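PDB 3DKR: esterase D from Lactobacillus rhamnosus, which probably hydrolyses carboxylic esters, as an alpha/beta hydrolase with a predicted catalytic triad of serine, aspartate and histidine. Local coordinates for residues A[94-100]-A[117-123]; A[99-105]-A[124-128]; A[105-109]-A[172-176]. One frame throughout, in Å; residues are numbered along the deposited sequence.

How the contacts relate
The three contacts follow one beta-alpha-beta unit of the alpha/beta hydrolase fold and what packs on its helix. Contact 1 pairs strands 94-99 and 119-122 in the central sheet. Contact 2 starts where the first of these strands turns into helix 101-113 and shares Gly99 and Leu100 with contact 1; the two centres are about 12 Å apart. Contact 3 continues down the same helix, shares Ile105 with contact 2, and adds helix 155-178; its centre is about 8 Å from that of contact 2. The chain therefore passes through the first segments of all three contacts before reaching any of their partners. Sheet, predicted nucleophile and outer helix are joined in succession.

Contact 1: residues A[94-100]-A[117-123]; sequences KVFVFGL and ITAGGVF
Lys94 lays CB beside Thr118 OG1, 3.7 Å away, and its extended chain then leads off. A water meets this hydroxyl and accepts a hydrogen bond from Val95 N. On the same side Val95 O accepts from Thr118 N at 3.0 Å. With CG anti to the carbonyl carbon (chi1 -65°), the Phe96 ring reaches the second strand, where Phe96 CE1 touches Ala119 CB at 3.6 Å and Thr118 CB lies over one face. Val97 is on the other face of the sheet, with CG2 against Ile117 CG2. Its N donates to Ala119 O, and Val97 O accepts from Gly121 N at 2.9 Å. The two strands are parallel neighbours in the central sheet of the alpha/beta hydrolase fold, 6° from exact alignment, and helix 101-113 forms the crossover between them. Gly120 fits tightly here, because a CB would clash with Val97 O. Phe98 returns to the face of Phe96, and its CB meets Phe123 CZ at 3.4 Å. The two rings are nearly parallel, planes at 15°, but slid so far that they barely overlap. Gly99 N donates to Gly121 O, and Gly99 O accepts from Phe123 N at 2.7 Å. Leu100 crosses Phe123 at about a right angle, Leu100 CD2 to Phe123 CB 3.9 Å. The Phe123 ring also touches Val241 of helix 234-246; with an alanine in its place, a gap would probably open beside Phe98.

Contact 2: residues A[99-105]-A[124-128]; sequences GLSLGGI and SSPIL. With ACT (acetate ion), chain B.
Ser101 meets Ser125 at the nucleophile elbow of the alpha/beta hydrolase fold, the sharp turn from strand 94-99 into helix 101-113. The sequence Gly-Leu-Ser-Leu-Gly fits the family's G-X-S-X-G motif. The turn is tight: a CB on Gly99 would clash with Gly103 C. Ser101 is the predicted nucleophile. The torsion that sets OG anti to the carbonyl carbon (chi1 -67°) brings it to the loop after strand 119-122, where Ser101 OG donates to Ser125 O at 2.7 Å, lying in the carbonyl plane with a C=O...OG angle of 160°. Ser124 CB sits close by, 3.3 Å from Ser101 OG. The Ser125 hydroxyl turns away and bonds Gln191. Beyond the serine the contact is apolar. Ile127 brings CG1 to within 3.9 Å of Ser101 CB, and its CD1 reaches Leu102 CB. Ile105 crosses Ile127 at about a right angle, with CD1 4.0 Å from Ile127 CB, and its CG1 touches Pro126 CB. Ile127 N is buried here without a partner in the model. An acetate, probably from the crystallisation liquor, takes Ser101 N to its OXT and Leu102 N to its O, each at 2.9 Å. It is also bonded by Tyr31 N and His226 NE2. The amides of Leu102 and Tyr31 are consistent with an oxyanion hole. In this state the Ser101 hydroxyl is engaged by a backbone carbonyl, so it would probably have to turn about its first torsion to attack a substrate.

Contact 3: residues A[105-109]-A[172-176]; sequences IFAMK and FATTV
Phe106 points the edge of its ring at the face of Phe172 in an offset edge-to-face pair. The centroids of the Phe106 and Phe172 rings are 5.3 Å apart and the planes stand at 69°. A chi1 of -171°, with CG opposite the backbone N, carries the Phe172 ring across to the other helix. Lys109 runs past this ring at about a right angle, with CD 3.5 Å from Phe172 CZ. Its chain is extended as far as CE and bends only at the last torsion. The bend turns the ammonium to a water, 2.8 Å from Lys109 NZ, which donates to Phe172 O. That water lies 3.3 Å above the centre of one face of the Phe172 ring. Lys109 also makes a cation-pi contact with Trp78, whose ring meets Phe172 as well. Ile105 comes to Phe172 from the edge, near the ring plane, with CG2 3.8 Å from Phe172 CD2. The same methyl also touches Val176 CG2, the two side chains crossing at a slant, and Ile105 CD1 rests on Ala173 CB. Val176 spreads its two methyls over the first helix. Val176 CG2 lies 3.7 Å from Lys109 CB, while Val176 CG1 faces Ile105 O and lies 4.0 Å from Met108 CB. The segments 105-109 and 172-176 cross at 34°, with axes 9.8 Å apart. This is helix-on-helix packing outside the central sheet: helix 101-113, which follows the nucleophile elbow, meets helix 155-178 from the region between strands 119-122 and 187-192, where alpha/beta hydrolases commonly carry their cap insertion.

Contact 1: residues A[94-100]-A[117-123]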
loop_
_atom_site.group_PDB
_atom_site.type_symbol
_atom_site.label_atom_id
_atom_site.label_comp_id
_atom_site.label_asym_id
_atom_site.label_seq_id
_atom_site.Cartn_x
_atom_site.Cartn_y
_atom_site.Cartn_z
ATOM N N LYS A 94 -4.034 2.546 -20.007
ATOM C CA LYS A 94 -3.364 1.567 -19.144
ATOM C C LYS A 94 -3.355 2.045 -17.712
ATOM O O LYS A 94 -3.168 3.236 -17.454
ATOM C CB LYS A 94 -1.931 1.325 -19.619
ATOM C CG LYS A 94 -1.850 0.751 -21.039
ATOM C CD LYS A 94 -0.442 0.261 -21.360
ATOM C CE LYS A 94 -0.305 -0.224 -22.803
ATOM N NZ LYS A 94 1.044 -0.791 -23.098
ATOM N N VAL A 95 -3.566 1.107 -16.791
ATOM C CA VAL A 95 -3.584 1.423 -15.361
ATOM C C VAL A 95 -2.714 0.416 -14.618
ATOM O O VAL A 95 -2.788 -0.785 -14.874
ATOM C CB VAL A 95 -5.016 1.404 -14.821
ATOM C CG1 VAL A 95 -5.026 1.407 -13.290
ATOM C CG2 VAL A 95 -5.806 2.598 -15.371
ATOM N N PHE A 96 -1.906 0.944 -13.701
ATOM C CA PHE A 96 -1.079 0.171 -12.784
ATOM C C PHE A 96 -1.568 0.449 -11.360
ATOM O O PHE A 96 -2.054 1.533 -11.083
ATOM C CB PHE A 96 0.373 0.601 -12.896
ATOM C CG PHE A 96 1.002 0.306 -14.234
ATOM C CD1 PHE A 96 1.864 -0.770 -14.380
ATOM C CD2 PHE A 96 0.716 1.082 -15.345
ATOM C CE1 PHE A 96 2.442 -1.051 -15.621
ATOM C CE2 PHE A 96 1.294 0.793 -16.590
ATOM C CZ PHE A 96 2.151 -0.273 -16.709
ATOM N N VAL A 97 -1.434 -0.528 -10.477
ATOM C CA VAL A 97 -1.861 -0.378 -9.079
ATOM C C VAL A 97 -0.777 -0.900 -8.156
ATOM O O VAL A 97 -0.355 -2.051 -8.291
ATOM C CB VAL A 97 -3.149 -1.162 -8.834
ATOM C CG1 VAL A 97 -3.664 -0.921 -7.411
ATOM C CG2 VAL A 97 -4.186 -0.798 -9.925
ATOM N N PHE A 98 -0.354 -0.054 -7.209
ATOM C CA PHE A 98 0.693 -0.407 -6.240
ATOM C C PHE A 98 0.265 0.017 -4.849
ATOM O O PHE A 98 -0.527 0.934 -4.701
ATOM C CB PHE A 98 2.011 0.323 -6.536
ATOM C CG PHE A 98 2.522 0.148 -7.939
ATOM C CD1 PHE A 98 3.278 -0.970 -8.283
ATOM C CD2 PHE A 98 2.322 1.138 -8.890
ATOM C CE1 PHE A 98 3.773 -1.121 -9.564
ATOM C CE2 PHE A 98 2.792 0.979 -10.180
ATOM C CZ PHE A 98 3.538 -0.138 -10.502
ATOM N N GLY A 99 0.854 -0.609 -3.840
ATOM C CA GLY A 99 0.613 -0.196 -2.463
ATOM C C GLY A 99 1.724 -0.562 -1.518
ATOM O O GLY A 99 2.638 -1.308 -1.877
ATOM N N LEU A 100 1.651 -0.000 -0.306
ATOM C CA LEU A 100 2.564 -0.357 0.792
ATOM C C LEU A 100 2.086 -1.676 1.423
ATOM O O LEU A 100 1.512 -2.499 0.703
ATOM C CB LEU A 100 2.708 0.804 1.788
ATOM C CG LEU A 100 3.704 1.848 1.264
ATOM C CD1 LEU A 100 3.441 3.244 1.857
ATOM C CD2 LEU A 100 5.138 1.402 1.538
ATOM N N ILE A 117 -6.611 -4.205 -15.561
ATOM C CA ILE A 117 -5.334 -3.750 -14.983
ATOM C C ILE A 117 -4.113 -4.319 -15.721
ATOM O O ILE A 117 -3.974 -5.531 -15.879
ATOM C CB ILE A 117 -5.227 -4.112 -13.482
ATOM C CG1 ILE A 117 -6.429 -3.565 -12.705
ATOM C CG2 ILE A 117 -3.913 -3.562 -12.903
ATOM C CD1 ILE A 117 -6.572 -4.131 -11.267
ATOM N N THR A 118 -3.217 -3.445 -16.162
ATOM C CA THR A 118 -2.027 -3.874 -16.907
ATOM C C THR A 118 -1.008 -4.594 -16.036
ATOM O O THR A 118 -0.487 -5.631 -16.429
ATOM C CB THR A 118 -1.359 -2.665 -17.582
ATOM O OG1 THR A 118 -2.244 -2.170 -18.595
ATOM C CG2 THR A 118 -0.013 -3.011 -18.205
ATOM N N ALA A 119 -0.708 -4.026 -14.866
ATOM C CA ALA A 119 0.303 -4.580 -13.984
ATOM C C ALA A 119 0.229 -3.853 -12.638
ATOM O O ALA A 119 -0.568 -2.932 -12.471
ATOM C CB ALA A 119 1.684 -4.453 -14.602
ATOM N N GLY A 120 1.030 -4.277 -11.680
ATOM C CA GLY A 120 0.942 -3.672 -10.350
ATOM C C GLY A 120 1.861 -4.381 -9.404
ATOM O O GLY A 120 2.729 -5.129 -9.830
ATOM N N GLY A 121 1.690 -4.148 -8.109
ATOM C CA GLY A 121 2.547 -4.798 -7.131
ATOM C C GLY A 121 2.621 -4.064 -5.809
ATOM O O GLY A 121 1.710 -3.313 -5.447
ATOM N N VAL A 122 3.709 -4.297 -5.088
ATOM C CA VAL A 122 3.830 -3.849 -3.720
ATOM C C VAL A 122 5.162 -3.159 -3.468
ATOM O O VAL A 122 6.173 -3.461 -4.109
ATOM C CB VAL A 122 3.655 -5.010 -2.727
ATOM C CG1 VAL A 122 2.358 -5.801 -3.036
ATOM C CG2 VAL A 122 4.870 -5.934 -2.755
ATOM N N PHE A 123 5.133 -2.236 -2.521
ATOM C CA PHE A 123 6.323 -1.568 -2.045
ATOM C C PHE A 123 6.724 -2.056 -0.652
ATOM O O PHE A 123 7.688 -1.522 -0.074
ATOM C CB PHE A 123 6.111 -0.055 -1.982
ATOM C CG PHE A 123 5.671 0.578 -3.280
ATOM C CD1 PHE A 123 6.062 0.057 -4.513
ATOM C CD2 PHE A 123 4.911 1.733 -3.256
ATOM C CE1 PHE A 123 5.668 0.680 -5.692
ATOM C CE2 PHE A 123 4.538 2.356 -4.422
ATOM C CZ PHE A 123 4.909 1.831 -5.635
HETATM O O HOH W 1 -4.790 -1.268 -17.862
#

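Contact 2: residues A[99-105]-A[124-128]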
loop_
_atom_site.group_PDB
_atom_site.type_symbol
_atom_site.label_atom_id
_atom_site.label_comp_id
_atom_site.label_asym_id
_atom_site.label_seq_id
_atom_site.Cartn_x
_atom_site.Cartn_y
_atom_site.Cartn_z
ATOM N N GLY A 99 0.854 -0.609 -3.840
ATOM C CA GLY A 99 0.613 -0.196 -2.463
ATOM C C GLY A 99 1.724 -0.562 -1.518
ATOM O O GLY A 99 2.638 -1.308 -1.877
ATOM N N LEU A 100 1.651 -0.000 -0.306
ATOM C CA LEU A 100 2.564 -0.357 0.792
ATOM C C LEU A 100 2.086 -1.676 1.423
ATOM O O LEU A 100 1.512 -2.499 0.703
ATOM C CB LEU A 100 2.708 0.804 1.788
ATOM C CG LEU A 100 3.704 1.848 1.264
ATOM C CD1 LEU A 100 3.441 3.244 1.857
ATOM C CD2 LEU A 100 5.138 1.402 1.538
ATOM N N SER A 101 2.366 -1.972 2.695
ATOM C CA SER A 101 1.984 -3.323 3.178
ATOM C C SER A 101 0.465 -3.524 3.109
ATOM O O SER A 101 -0.018 -4.486 2.500
ATOM C CB SER A 101 2.519 -3.642 4.579
ATOM O OG SER A 101 3.931 -3.753 4.612
ATOM N N LEU A 102 -0.283 -2.607 3.700
ATOM C CA LEU A 102 -1.739 -2.695 3.689
ATOM C C LEU A 102 -2.279 -2.495 2.273
ATOM O O LEU A 102 -2.969 -3.363 1.734
ATOM C CB LEU A 102 -2.347 -1.669 4.653
ATOM C CG LEU A 102 -3.871 -1.645 4.661
ATOM C CD1 LEU A 102 -4.476 -2.926 5.261
ATOM C CD2 LEU A 102 -4.349 -0.403 5.412
ATOM N N GLY A 103 -1.953 -1.356 1.664
ATOM C CA GLY A 103 -2.402 -1.062 0.302
ATOM C C GLY A 103 -2.016 -2.172 -0.661
ATOM O O GLY A 103 -2.752 -2.458 -1.610
ATOM N N GLY A 104 -0.855 -2.785 -0.426
ATOM C CA GLY A 104 -0.346 -3.863 -1.295
ATOM C C GLY A 104 -1.164 -5.144 -1.257
ATOM O O GLY A 104 -1.205 -5.885 -2.234
ATOM N N ILE A 105 -1.817 -5.419 -0.133
ATOM C CA ILE A 105 -2.741 -6.552 -0.052
ATOM C C ILE A 105 -3.841 -6.308 -1.079
ATOM O O ILE A 105 -4.185 -7.202 -1.850
ATOM C CB ILE A 105 -3.370 -6.684 1.360
ATOM C CG1 ILE A 105 -2.305 -7.083 2.379
ATOM C CG2 ILE A 105 -4.522 -7.732 1.383
ATOM C CD1 ILE A 105 -2.754 -6.810 3.827
ATOM N N SER A 124 5.978 -3.018 -0.115
ATOM C CA SER A 124 6.389 -3.782 1.076
ATOM C C SER A 124 5.551 -5.050 1.182
ATOM O O SER A 124 4.511 -5.185 0.515
ATOM C CB SER A 124 6.258 -2.951 2.356
ATOM O OG SER A 124 7.050 -3.518 3.398
ATOM N N SER A 125 6.038 -5.997 1.976
ATOM C CA SER A 125 5.349 -7.285 2.144
ATOM C C SER A 125 3.983 -7.135 2.787
ATOM O O SER A 125 3.728 -6.176 3.505
ATOM C CB SER A 125 6.212 -8.199 2.994
ATOM O OG SER A 125 7.379 -8.553 2.283
ATOM N N PRO A 126 3.083 -8.092 2.525
ATOM C CA PRO A 126 1.764 -7.997 3.129
ATOM C C PRO A 126 1.790 -8.183 4.637
ATOM O O PRO A 126 2.783 -8.655 5.196
ATOM C CB PRO A 126 0.989 -9.140 2.451
ATOM C CG PRO A 126 2.028 -10.113 2.031
ATOM C CD PRO A 126 3.232 -9.301 1.691
ATOM N N ILE A 127 0.666 -7.829 5.258
ATOM C CA ILE A 127 0.424 -8.024 6.674
ATOM C C ILE A 127 -0.189 -9.400 6.822
ATOM O O ILE A 127 -1.363 -9.589 6.489
ATOM C CB ILE A 127 -0.530 -6.932 7.200
ATOM C CG1 ILE A 127 0.100 -5.547 7.012
ATOM C CG2 ILE A 127 -0.884 -7.170 8.668
ATOM C CD1 ILE A 127 -0.832 -4.397 7.268
ATOM N N LEU A 128 0.621 -10.346 7.294
ATOM C CA LEU A 128 0.213 -11.753 7.464
ATOM C C LEU A 128 0.425 -12.228 8.903
ATOM O O LEU A 128 1.275 -11.707 9.625
ATOM C CB LEU A 128 0.990 -12.651 6.489
ATOM C CG LEU A 128 0.532 -12.539 5.035
ATOM C CD1 LEU A 128 1.528 -13.226 4.114
ATOM C CD2 LEU A 128 -0.855 -13.141 4.814
HETATM C C ACT B . 1.971 -0.511 5.946
HETATM O O ACT B . 0.766 -0.738 5.626
HETATM O OXT ACT B . 2.838 -0.401 5.033
HETATM C CH3 ACT B . 2.385 -0.362 7.385
HETATM O O HOH W 2 1.666 -5.872 0.571
#

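Contact 3: residues A[105-109]-A[172-176]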
loop_
_atom_site.group_PDB
_atom_site.type_symbol
_atom_site.label_atom_id
_atom_site.label_comp_id
_atom_site.label_asym_id
_atom_site.label_seq_id
_atom_site.Cartn_x
_atom_site.Cartn_y
_atom_site.Cartn_z
ATOM N N ILE A 105 -1.817 -5.419 -0.133
ATOM C CA ILE A 105 -2.741 -6.552 -0.052
ATOM C C ILE A 105 -3.841 -6.308 -1.079
ATOM O O ILE A 105 -4.185 -7.202 -1.850
ATOM C CB ILE A 105 -3.370 -6.684 1.360
ATOM C CG1 ILE A 105 -2.305 -7.083 2.379
ATOM C CG2 ILE A 105 -4.522 -7.732 1.383
ATOM C CD1 ILE A 105 -2.754 -6.810 3.827
ATOM N N PHE A 106 -4.374 -5.087 -1.101
ATOM C CA PHE A 106 -5.459 -4.760 -2.018
ATOM C C PHE A 106 -4.971 -4.653 -3.466
ATOM O O PHE A 106 -5.692 -5.026 -4.383
ATOM C CB PHE A 106 -6.175 -3.490 -1.568
ATOM C CG PHE A 106 -6.628 -3.559 -0.130
ATOM C CD1 PHE A 106 -7.418 -4.611 0.297
ATOM C CD2 PHE A 106 -6.230 -2.604 0.798
ATOM C CE1 PHE A 106 -7.830 -4.696 1.628
ATOM C CE2 PHE A 106 -6.644 -2.682 2.114
ATOM C CZ PHE A 106 -7.426 -3.730 2.532
ATOM N N ALA A 107 -3.739 -4.178 -3.671
ATOM C CA ALA A 107 -3.159 -4.160 -5.026
ATOM C C ALA A 107 -3.092 -5.557 -5.601
ATOM O O ALA A 107 -3.441 -5.785 -6.761
ATOM C CB ALA A 107 -1.766 -3.541 -5.030
ATOM N N MET A 108 -2.663 -6.511 -4.780
ATOM C CA MET A 108 -2.559 -7.891 -5.241
ATOM C C MET A 108 -3.947 -8.470 -5.474
ATOM O O MET A 108 -4.152 -9.180 -6.464
ATOM C CB MET A 108 -1.730 -8.739 -4.282
ATOM C CG MET A 108 -0.260 -8.329 -4.199
ATOM S SD MET A 108 0.603 -8.142 -5.794
ATOM C CE MET A 108 0.199 -9.708 -6.585
ATOM N N LYS A 109 -4.911 -8.182 -4.600
ATOM C CA LYS A 109 -6.261 -8.707 -4.801
ATOM C C LYS A 109 -6.885 -8.105 -6.070
ATOM O O LYS A 109 -7.641 -8.774 -6.780
ATOM C CB LYS A 109 -7.158 -8.477 -3.586
ATOM C CG LYS A 109 -8.410 -9.331 -3.593
ATOM C CD LYS A 109 -9.260 -9.091 -2.362
ATOM C CE LYS A 109 -10.491 -9.989 -2.335
ATOM N NZ LYS A 109 -10.179 -11.397 -1.943
ATOM N N PHE A 172 -7.920 -11.358 5.986
ATOM C CA PHE A 172 -8.182 -10.899 4.617
ATOM C C PHE A 172 -6.973 -11.190 3.746
ATOM O O PHE A 172 -7.084 -11.636 2.594
ATOM C CB PHE A 172 -8.460 -9.397 4.648
ATOM C CG PHE A 172 -8.952 -8.848 3.337
ATOM C CD1 PHE A 172 -10.300 -8.633 3.109
ATOM C CD2 PHE A 172 -8.063 -8.556 2.327
ATOM C CE1 PHE A 172 -10.744 -8.142 1.886
ATOM C CE2 PHE A 172 -8.508 -8.048 1.120
ATOM C CZ PHE A 172 -9.832 -7.852 0.902
ATOM N N ALA A 173 -5.799 -10.925 4.302
ATOM C CA ALA A 173 -4.539 -11.141 3.591
ATOM C C ALA A 173 -4.269 -12.624 3.277
ATOM O O ALA A 173 -3.714 -12.951 2.218
ATOM C CB ALA A 173 -3.368 -10.535 4.386
ATOM N N THR A 174 -4.638 -13.532 4.184
ATOM C CA THR A 174 -4.423 -14.952 3.890
ATOM C C THR A 174 -5.242 -15.394 2.680
ATOM O O THR A 174 -4.796 -16.211 1.879
ATOM C CB THR A 174 -4.730 -15.889 5.100
ATOM O OG1 THR A 174 -6.096 -15.778 5.504
ATOM C CG2 THR A 174 -3.783 -15.597 6.289
ATOM N N THR A 175 -6.431 -14.830 2.517
ATOM C CA THR A 175 -7.262 -15.191 1.364
ATOM C C THR A 175 -6.632 -14.668 0.076
ATOM O O THR A 175 -6.553 -15.383 -0.930
ATOM C CB THR A 175 -8.663 -14.658 1.532
ATOM O OG1 THR A 175 -9.240 -15.290 2.690
ATOM C CG2 THR A 175 -9.510 -14.928 0.285
ATOM N N VAL A 176 -6.157 -13.427 0.112
ATOM C CA VAL A 176 -5.412 -12.885 -1.016
ATOM C C VAL A 176 -4.195 -13.747 -1.341
ATOM O O VAL A 176 -3.947 -14.062 -2.508
ATOM C CB VAL A 176 -5.002 -11.406 -0.766
ATOM C CG1 VAL A 176 -4.112 -10.892 -1.910
ATOM C CG2 VAL A 176 -6.235 -10.536 -0.614
HETATM O O HOH W 3 -9.619 -11.409 0.824
#